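Arginine decarboxylase, A207R protein (Paramecium bursaria Chlorella virus 1, PDB 2NVA) is a viral arginine decarboxylase that uses pyridoxal 5'-phosphate to convert arginine to agmatine. Local coordinates at residues 276-282 against 315-321; 15-19 against 282-286. All coordinates share one frame; numbering follows the deposited sequence.

Contacts 1 and 2 follow one run of chain as it leaves a strand. In contact 1, residues 276-282 pair in parallel with 315-321; contact 2 takes up the same chain at Phe-282, where 282-286 turns into a loop and meets 15-19, which leads into strand 18-22. Their centres lie 16 Å apart, and they touch directly where Gly-321 CA packs on Ser-285 CB at 4.0 Å. Both reach the same mixed beta sheet, which is separate from the parallel strands of the TIM barrel. Both lie away from the annotated sites, although the Phe-281 side chain is about 11 Å from a bound pyridoxal phosphate-agmatine adduct.

Contact 1 of 2, residues 276-282 against 315-321; sequences GLYEYFF and VPSVLYG
Tyr-320 and Phe-281 both carry their rings beside the backbone N and anti to the carbonyl carbon (chi1 -74° and -73°), which brings the two rings together on one face of the sheet. They form an offset stack with planes at 24°, and Tyr-320 CB sits over the Phe-281 face, 3.7 Å from the ring centroid. Glu-279 runs alongside Tyr-320, its CB in the plane of the tyrosine ring at the edge; a water joins Glu-279 OE2 to Tyr-320 OH, while OE1 makes a salt bridge to Arg-272. On the other face, Val-315 CG2 lies over the Tyr-278 ring in a CH-pi contact, 3.8 Å from the centroid. Farther along that face, Leu-319 CD2 meets the edge of the Phe-282 ring, near its plane, 3.6 Å from Phe-282 CE2. Five backbone hydrogen bonds join the parallel strands, from Tyr-278 N to Pro-316 O (2.9 Å) through Phe-282 N to Tyr-320 O (3.1 Å). Backbone bonds such as Glu-279 with Arg-272 join the other edge of strand 277-282 to antiparallel strand 262-274. Strand 314-320 pairs with antiparallel strand 331-337, and just past its own C-terminal end Gly-321 O accepts a hydrogen bond from Lys-148 NZ of the second subunit.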
ATOM      1  N   GLY A 276      25.423 -17.590 -10.016  1.00 13.03           N
ATOM      2  CA  GLY A 276      26.133 -16.927  -8.923  1.00 12.94           C
ATOM      3  C   GLY A 276      25.335 -15.865  -8.186  1.00 12.92           C
ATOM      4  O   GLY A 276      25.854 -15.243  -7.249  1.00 12.62           O
ATOM      5  N   LEU A 277      24.078 -15.660  -8.598  1.00 12.51           N
ATOM      6  CA  LEU A 277      23.201 -14.705  -7.919  1.00 12.49           C
ATOM      7  C   LEU A 277      22.219 -15.469  -7.034  1.00 12.86           C
ATOM      8  O   LEU A 277      21.558 -16.401  -7.501  1.00 12.58           O
ATOM      9  CB  LEU A 277      22.440 -13.836  -8.942  1.00 12.90           C
ATOM     10  CG  LEU A 277      21.661 -12.635  -8.377  1.00 12.02           C
ATOM     11  CD1 LEU A 277      22.593 -11.597  -7.737  1.00 12.76           C
ATOM     12  CD2 LEU A 277      20.789 -11.992  -9.455  1.00 11.86           C
ATOM     13  N   TYR A 278      22.114 -15.058  -5.773  1.00 12.20           N
ATOM     14  CA  TYR A 278      21.302 -15.758  -4.786  1.00 12.17           C
ATOM     15  C   TYR A 278      20.021 -15.003  -4.513  1.00 12.82           C
ATOM     16  O   TYR A 278      20.043 -13.948  -3.892  1.00 12.53           O
ATOM     17  CB  TYR A 278      22.089 -15.955  -3.492  1.00 12.46           C
ATOM     18  CG  TYR A 278      23.269 -16.893  -3.674  1.00 11.74           C
ATOM     19  CD1 TYR A 278      23.263 -18.163  -3.104  1.00 12.30           C
ATOM     20  CD2 TYR A 278      24.380 -16.514  -4.434  1.00 12.18           C
ATOM     21  CE1 TYR A 278      24.336 -19.040  -3.280  1.00 12.67           C
ATOM     22  CE2 TYR A 278      25.459 -17.379  -4.622  1.00 12.15           C
ATOM     23  CZ  TYR A 278      25.436 -18.638  -4.044  1.00 13.29           C
ATOM     24  OH  TYR A 278      26.504 -19.501  -4.207  1.00 13.10           O
ATOM     25  N   GLU A 279      18.908 -15.569  -4.975  1.00 12.50           N
ATOM     26  CA  GLU A 279      17.611 -14.910  -4.868  1.00 12.43           C
ATOM     27  C   GLU A 279      16.771 -15.560  -3.773  1.00 12.38           C
ATOM     28  O   GLU A 279      16.617 -16.776  -3.752  1.00 12.75           O
ATOM     29  CB  GLU A 279      16.880 -14.970  -6.215  1.00 12.19           C
ATOM     30  CG  GLU A 279      17.656 -14.334  -7.380  1.00 13.38           C
ATOM     31  CD  GLU A 279      17.121 -14.706  -8.761  1.00 15.15           C
ATOM     32  OE1 GLU A 279      16.560 -15.807  -8.923  1.00 15.43           O
ATOM     33  OE2 GLU A 279      17.304 -13.902  -9.698  1.00 15.50           O
ATOM     34  N   TYR A 280      16.250 -14.742  -2.863  1.00 12.35           N
ATOM     35  CA  TYR A 280      15.480 -15.246  -1.727  1.00 12.02           C
ATOM     36  C   TYR A 280      14.110 -14.612  -1.678  1.00 12.41           C
ATOM     37  O   TYR A 280      13.952 -13.437  -2.015  1.00 12.38           O
ATOM     38  CB  TYR A 280      16.196 -14.946  -0.414  1.00 11.98           C
ATOM     39  CG  TYR A 280      17.609 -15.466  -0.381  1.00 12.38           C
ATOM     40  CD1 TYR A 280      17.870 -16.831  -0.213  1.00 11.37           C
ATOM     41  CD2 TYR A 280      18.688 -14.594  -0.517  1.00 12.35           C
ATOM     42  CE1 TYR A 280      19.182 -17.310  -0.181  1.00 12.38           C
ATOM     43  CE2 TYR A 280      20.005 -15.061  -0.498  1.00 12.48           C
ATOM     44  CZ  TYR A 280      20.242 -16.423  -0.320  1.00 12.08           C
ATOM     45  OH  TYR A 280      21.543 -16.873  -0.282  1.00 12.68           O
ATOM     46  N   PHE A 281      13.129 -15.396  -1.238  1.00 12.07           N
ATOM     47  CA  PHE A 281      11.782 -14.895  -1.048  1.00 12.32           C
ATOM     48  C   PHE A 281      11.448 -15.010   0.423  1.00 12.03           C
ATOM     49  O   PHE A 281      11.722 -16.036   1.037  1.00 12.41           O
ATOM     50  CB  PHE A 281      10.793 -15.700  -1.890  1.00 12.35           C
ATOM     51  CG  PHE A 281      10.896 -15.402  -3.344  1.00 11.91           C
ATOM     52  CD1 PHE A 281       9.936 -14.623  -3.971  1.00 13.21           C
ATOM     53  CD2 PHE A 281      11.992 -15.843  -4.075  1.00 13.03           C
ATOM     54  CE1 PHE A 281      10.047 -14.330  -5.349  1.00 13.76           C
ATOM     55  CE2 PHE A 281      12.121 -15.545  -5.444  1.00 13.28           C
ATOM     56  CZ  PHE A 281      11.150 -14.787  -6.070  1.00 13.31           C
ATOM     57  N   PHE A 282      10.888 -13.934   0.972  1.00 12.57           N
ATOM     58  CA  PHE A 282      10.570 -13.831   2.409  1.00 12.67           C
ATOM     59  C   PHE A 282       9.077 -13.845   2.663  1.00 13.18           C
ATOM     60  O   PHE A 282       8.304 -13.534   1.761  1.00 13.18           O
ATOM     61  CB  PHE A 282      11.164 -12.547   2.983  1.00 12.96           C
ATOM     62  CG  PHE A 282      12.672 -12.564   3.012  1.00 13.06           C
ATOM     63  CD1 PHE A 282      13.360 -12.981   4.169  1.00 13.29           C
ATOM     64  CD2 PHE A 282      13.410 -12.213   1.872  1.00 12.18           C
ATOM     65  CE1 PHE A 282      14.751 -13.016   4.193  1.00 12.39           C
ATOM     66  CE2 PHE A 282      14.801 -12.261   1.882  1.00 13.61           C
ATOM     67  CZ  PHE A 282      15.475 -12.657   3.051  1.00 13.01           C
ATOM     68  N   VAL A 315      27.840 -13.511  -0.470  1.00 13.49           N
ATOM     69  CA  VAL A 315      27.464 -13.756  -1.862  1.00 13.41           C
ATOM     70  C   VAL A 315      26.467 -12.687  -2.315  1.00 13.48           C
ATOM     71  O   VAL A 315      25.785 -12.085  -1.483  1.00 13.21           O
ATOM     72  CB  VAL A 315      26.899 -15.184  -2.062  1.00 13.78           C
ATOM     73  CG1 VAL A 315      27.990 -16.242  -1.796  1.00 14.38           C
ATOM     74  CG2 VAL A 315      25.657 -15.429  -1.179  1.00 13.12           C
ATOM     75  N   PRO A 316      26.395 -12.426  -3.637  1.00 13.33           N
ATOM     76  CA  PRO A 316      25.460 -11.377  -4.058  1.00 13.18           C
ATOM     77  C   PRO A 316      24.014 -11.876  -3.976  1.00 12.74           C
ATOM     78  O   PRO A 316      23.687 -12.913  -4.550  1.00 12.68           O
ATOM     79  CB  PRO A 316      25.878 -11.063  -5.497  1.00 13.37           C
ATOM     80  CG  PRO A 316      26.751 -12.219  -5.935  1.00 13.50           C
ATOM     81  CD  PRO A 316      27.147 -13.026  -4.757  1.00 13.07           C
ATOM     82  N   SER A 317      23.186 -11.139  -3.241  1.00 12.60           N
ATOM     83  CA  SER A 317      21.844 -11.595  -2.867  1.00 12.68           C
ATOM     84  C   SER A 317      20.774 -10.626  -3.347  1.00 12.81           C
ATOM     85  O   SER A 317      21.017  -9.417  -3.443  1.00 12.59           O
ATOM     86  CB  SER A 317      21.760 -11.743  -1.339  1.00 12.58           C
ATOM     87  OG  SER A 317      22.811 -12.588  -0.871  1.00 13.10           O
ATOM     88  N   VAL A 318      19.589 -11.162  -3.622  1.00 12.69           N
ATOM     89  CA  VAL A 318      18.423 -10.335  -3.954  1.00 12.77           C
ATOM     90  C   VAL A 318      17.320 -10.740  -2.979  1.00 12.65           C
ATOM     91  O   VAL A 318      17.020 -11.930  -2.849  1.00 13.04           O
ATOM     92  CB  VAL A 318      17.948 -10.542  -5.415  1.00 12.62           C
ATOM     93  CG1 VAL A 318      16.893  -9.501  -5.781  1.00 13.11           C
ATOM     94  CG2 VAL A 318      19.116 -10.448  -6.371  1.00 13.79           C
ATOM     95  N   LEU A 319      16.727  -9.764  -2.294  1.00 12.16           N
ATOM     96  CA  LEU A 319      15.677 -10.059  -1.317  1.00 12.19           C
ATOM     97  C   LEU A 319      14.305  -9.693  -1.872  1.00 12.39           C
ATOM     98  O   LEU A 319      13.975  -8.509  -1.996  1.00 12.31           O
ATOM     99  CB  LEU A 319      15.934  -9.332   0.006  1.00 12.34           C
ATOM    100  CG  LEU A 319      17.372  -9.394   0.536  1.00 13.29           C
ATOM    101  CD1 LEU A 319      17.468  -8.649   1.859  1.00 13.23           C
ATOM    102  CD2 LEU A 319      17.895 -10.847   0.690  1.00 13.33           C
ATOM    103  N   TYR A 320      13.530 -10.718  -2.222  1.00 12.26           N
ATOM    104  CA  TYR A 320      12.188 -10.530  -2.798  1.00 12.36           C
ATOM    105  C   TYR A 320      11.076 -10.630  -1.775  1.00 12.05           C
ATOM    106  O   TYR A 320      11.170 -11.426  -0.845  1.00 12.50           O
ATOM    107  CB  TYR A 320      11.923 -11.576  -3.873  1.00 12.17           C
ATOM    108  CG  TYR A 320      12.671 -11.340  -5.156  1.00 12.06           C
ATOM    109  CD1 TYR A 320      12.362 -10.242  -5.969  1.00 13.50           C
ATOM    110  CD2 TYR A 320      13.670 -12.215  -5.576  1.00 12.83           C
ATOM    111  CE1 TYR A 320      13.025 -10.017  -7.165  1.00 13.73           C
ATOM    112  CE2 TYR A 320      14.349 -12.002  -6.778  1.00 13.22           C
ATOM    113  CZ  TYR A 320      14.018 -10.887  -7.560  1.00 14.12           C
ATOM    114  OH  TYR A 320      14.660 -10.638  -8.748  1.00 13.88           O
ATOM    115  N   GLY A 321      10.017  -9.851  -1.974  1.00 12.04           N
ATOM    116  CA  GLY A 321       8.808  -9.985  -1.171  1.00 12.13           C
ATOM    117  C   GLY A 321       7.978 -11.174  -1.665  1.00 12.55           C
ATOM    118  O   GLY A 321       8.188 -11.659  -2.781  1.00 12.43           O
TER
HETATM  119  O   HOH W   1      17.261 -11.148  -9.449  1.00 16.75           O
HETATM  120  O   HOH W   2      22.963 -14.767   0.788  1.00 13.26           O

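Contact 2 of 2, residues 15-19 against 282-286; sequences QTKSF and FNEST
Ser-18 and Glu-284 meet through the serine hydroxyl and one carboxylate oxygen, with Ser-18 OG donating to Glu-284 OE1 at 2.7 Å. The hydroxyl comes in on the anti side of that oxygen, 22° out of the carboxylate plane. A bend at chi2 (-64°) folds the glutamate chain, so that its CG also packs against Ser-18 CB, at 3.6 Å, and the serine touches both the aliphatic and the charged part of the side chain. The other oxygen, OE2, accepts from Ser-285 N at 3.1 Å and from Gly-289 N, which ties the carboxylate to its own loop and limits its rotation.

Asn-283 lies beside this pair and turns its amide toward the chain ahead of Ser-18, with CG between the backbone N and the carbonyl carbon (chi1 62°). Its ND2 comes 2.7 Å from Thr-16 O, but the angle is too poor for a hydrogen bond. The amide is held instead through OD1, which is bonded to Thr-266 OG1 and Gln-267 N of strand 262-274. A water completes the junction by accepting from Ser-18 N (2.9 Å) and donating to Asn-283 O (2.8 Å). Overall, this is a polar, partly water-mediated junction between residues 15-19, leading into strand 18-22, and the loop that follows strand 277-282, both adjoining strand 262-274 in the beta domain that accompanies the TIM barrel in class-II decarboxylases of the ornithine decarboxylase type.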
ATOM      1  N   GLN A  15       6.451 -20.707  15.403  1.00 15.64           N
ATOM      2  CA  GLN A  15       6.294 -19.391  14.774  1.00 15.25           C
ATOM      3  C   GLN A  15       6.362 -19.532  13.252  1.00 15.14           C
ATOM      4  O   GLN A  15       7.306 -20.130  12.719  1.00 14.97           O
ATOM      5  CB  GLN A  15       7.371 -18.423  15.298  1.00 14.81           C
ATOM      6  CG  GLN A  15       7.262 -16.981  14.764  1.00 14.26           C
ATOM      7  CD  GLN A  15       5.991 -16.263  15.199  1.00 14.16           C
ATOM      8  OE1 GLN A  15       5.381 -15.545  14.406  1.00 14.73           O
ATOM      9  NE2 GLN A  15       5.592 -16.446  16.443  1.00 14.15           N
ATOM     10  N   THR A  16       5.360 -19.014  12.538  1.00 14.70           N
ATOM     11  CA  THR A  16       5.431 -19.036  11.078  1.00 14.74           C
ATOM     12  C   THR A  16       5.348 -17.649  10.455  1.00 14.31           C
ATOM     13  O   THR A  16       6.099 -17.359   9.535  1.00 14.38           O
ATOM     14  CB  THR A  16       4.375 -19.954  10.398  1.00 15.60           C
ATOM     15  OG1 THR A  16       3.058 -19.552  10.795  1.00 16.73           O
ATOM     16  CG2 THR A  16       4.578 -21.380  10.802  1.00 16.33           C
ATOM     17  N   LYS A  17       4.436 -16.812  10.945  1.00 13.83           N
ATOM     18  CA  LYS A  17       4.287 -15.434  10.450  1.00 13.79           C
ATOM     19  C   LYS A  17       5.520 -14.596  10.763  1.00 13.32           C
ATOM     20  O   LYS A  17       6.225 -14.865  11.732  1.00 12.83           O
ATOM     21  CB  LYS A  17       3.105 -14.730  11.118  1.00 13.91           C
ATOM     22  CG  LYS A  17       1.773 -15.415  11.027  1.00 14.57           C
ATOM     23  CD  LYS A  17       0.744 -14.502  11.692  1.00 15.39           C
ATOM     24  CE  LYS A  17      -0.471 -15.249  12.158  1.00 17.70           C
ATOM     25  NZ  LYS A  17      -1.272 -15.756  11.018  1.00 18.06           N
ATOM     26  N   SER A  18       5.762 -13.563   9.956  1.00 12.79           N
ATOM     27  CA  SER A  18       6.757 -12.565  10.317  1.00 12.79           C
ATOM     28  C   SER A  18       6.300 -11.888  11.610  1.00 12.40           C
ATOM     29  O   SER A  18       5.117 -11.935  11.948  1.00 12.49           O
ATOM     30  CB  SER A  18       6.925 -11.543   9.209  1.00 12.77           C
ATOM     31  OG  SER A  18       5.713 -10.834   9.000  1.00 14.43           O
ATOM     32  N   PHE A  19       7.227 -11.293  12.350  1.00 12.21           N
ATOM     33  CA  PHE A  19       6.851 -10.698  13.642  1.00 12.25           C
ATOM     34  C   PHE A  19       7.691  -9.481  13.999  1.00 12.41           C
ATOM     35  O   PHE A  19       8.898  -9.443  13.742  1.00 12.43           O
ATOM     36  CB  PHE A  19       6.852 -11.747  14.786  1.00 12.02           C
ATOM     37  CG  PHE A  19       8.203 -12.404  15.050  1.00 12.22           C
ATOM     38  CD1 PHE A  19       9.060 -11.903  16.038  1.00 12.80           C
ATOM     39  CD2 PHE A  19       8.595 -13.549  14.346  1.00 12.60           C
ATOM     40  CE1 PHE A  19      10.292 -12.524  16.304  1.00 13.08           C
ATOM     41  CE2 PHE A  19       9.826 -14.164  14.586  1.00 12.47           C
ATOM     42  CZ  PHE A  19      10.678 -13.659  15.575  1.00 12.44           C
ATOM     43  N   PHE A 282      10.888 -13.934   0.972  1.00 12.57           N
ATOM     44  CA  PHE A 282      10.570 -13.831   2.409  1.00 12.67           C
ATOM     45  C   PHE A 282       9.077 -13.845   2.663  1.00 13.18           C
ATOM     46  O   PHE A 282       8.304 -13.534   1.761  1.00 13.18           O
ATOM     47  CB  PHE A 282      11.164 -12.547   2.983  1.00 12.96           C
ATOM     48  CG  PHE A 282      12.672 -12.564   3.012  1.00 13.06           C
ATOM     49  CD1 PHE A 282      13.360 -12.981   4.169  1.00 13.29           C
ATOM     50  CD2 PHE A 282      13.410 -12.213   1.872  1.00 12.18           C
ATOM     51  CE1 PHE A 282      14.751 -13.016   4.193  1.00 12.39           C
ATOM     52  CE2 PHE A 282      14.801 -12.261   1.882  1.00 13.61           C
ATOM     53  CZ  PHE A 282      15.475 -12.657   3.051  1.00 13.01           C
ATOM     54  N   ASN A 283       8.673 -14.185   3.890  1.00 12.99           N
ATOM     55  CA  ASN A 283       7.248 -14.115   4.239  1.00 13.20           C
ATOM     56  C   ASN A 283       6.816 -12.692   4.633  1.00 13.30           C
ATOM     57  O   ASN A 283       5.959 -12.489   5.508  1.00 14.31           O
ATOM     58  CB  ASN A 283       6.854 -15.172   5.288  1.00 13.14           C
ATOM     59  CG  ASN A 283       7.585 -15.000   6.625  1.00 13.42           C
ATOM     60  OD1 ASN A 283       8.499 -14.180   6.768  1.00 14.51           O
ATOM     61  ND2 ASN A 283       7.156 -15.767   7.621  1.00 13.89           N
ATOM     62  N   GLU A 284       7.443 -11.721   3.983  1.00 13.26           N
ATOM     63  CA  GLU A 284       7.117 -10.298   4.087  1.00 12.91           C
ATOM     64  C   GLU A 284       7.146  -9.688   2.692  1.00 12.82           C
ATOM     65  O   GLU A 284       7.539 -10.356   1.724  1.00 13.36           O
ATOM     66  CB  GLU A 284       8.127  -9.589   4.977  1.00 12.65           C
ATOM     67  CG  GLU A 284       7.646  -9.381   6.400  1.00 12.95           C
ATOM     68  CD  GLU A 284       6.426  -8.464   6.511  1.00 13.45           C
ATOM     69  OE1 GLU A 284       5.738  -8.547   7.542  1.00 14.16           O
ATOM     70  OE2 GLU A 284       6.148  -7.678   5.572  1.00 13.49           O
ATOM     71  N   SER A 285       6.717  -8.436   2.573  1.00 12.84           N
ATOM     72  CA  SER A 285       6.670  -7.798   1.256  1.00 12.50           C
ATOM     73  C   SER A 285       6.563  -6.279   1.350  1.00 12.36           C
ATOM     74  O   SER A 285       6.303  -5.739   2.430  1.00 12.60           O
ATOM     75  CB  SER A 285       5.515  -8.372   0.414  1.00 13.22           C
ATOM     76  OG  SER A 285       4.285  -7.714   0.701  1.00 13.48           O
ATOM     77  N   THR A 286       6.770  -5.612   0.211  1.00 12.34           N
ATOM     78  CA  THR A 286       6.561  -4.162   0.114  1.00 13.14           C
ATOM     79  C   THR A 286       5.079  -3.789   0.295  1.00 13.17           C
ATOM     80  O   THR A 286       4.759  -2.643   0.587  1.00 12.75           O
ATOM     81  CB  THR A 286       7.054  -3.592  -1.225  1.00 12.70           C
ATOM     82  OG1 THR A 286       6.378  -4.241  -2.306  1.00 13.16           O
ATOM     83  CG2 THR A 286       8.549  -3.794  -1.365  1.00 13.23           C
TER
HETATM   84  O   HOH W   3       4.143 -13.069   7.602  1.00 12.72           O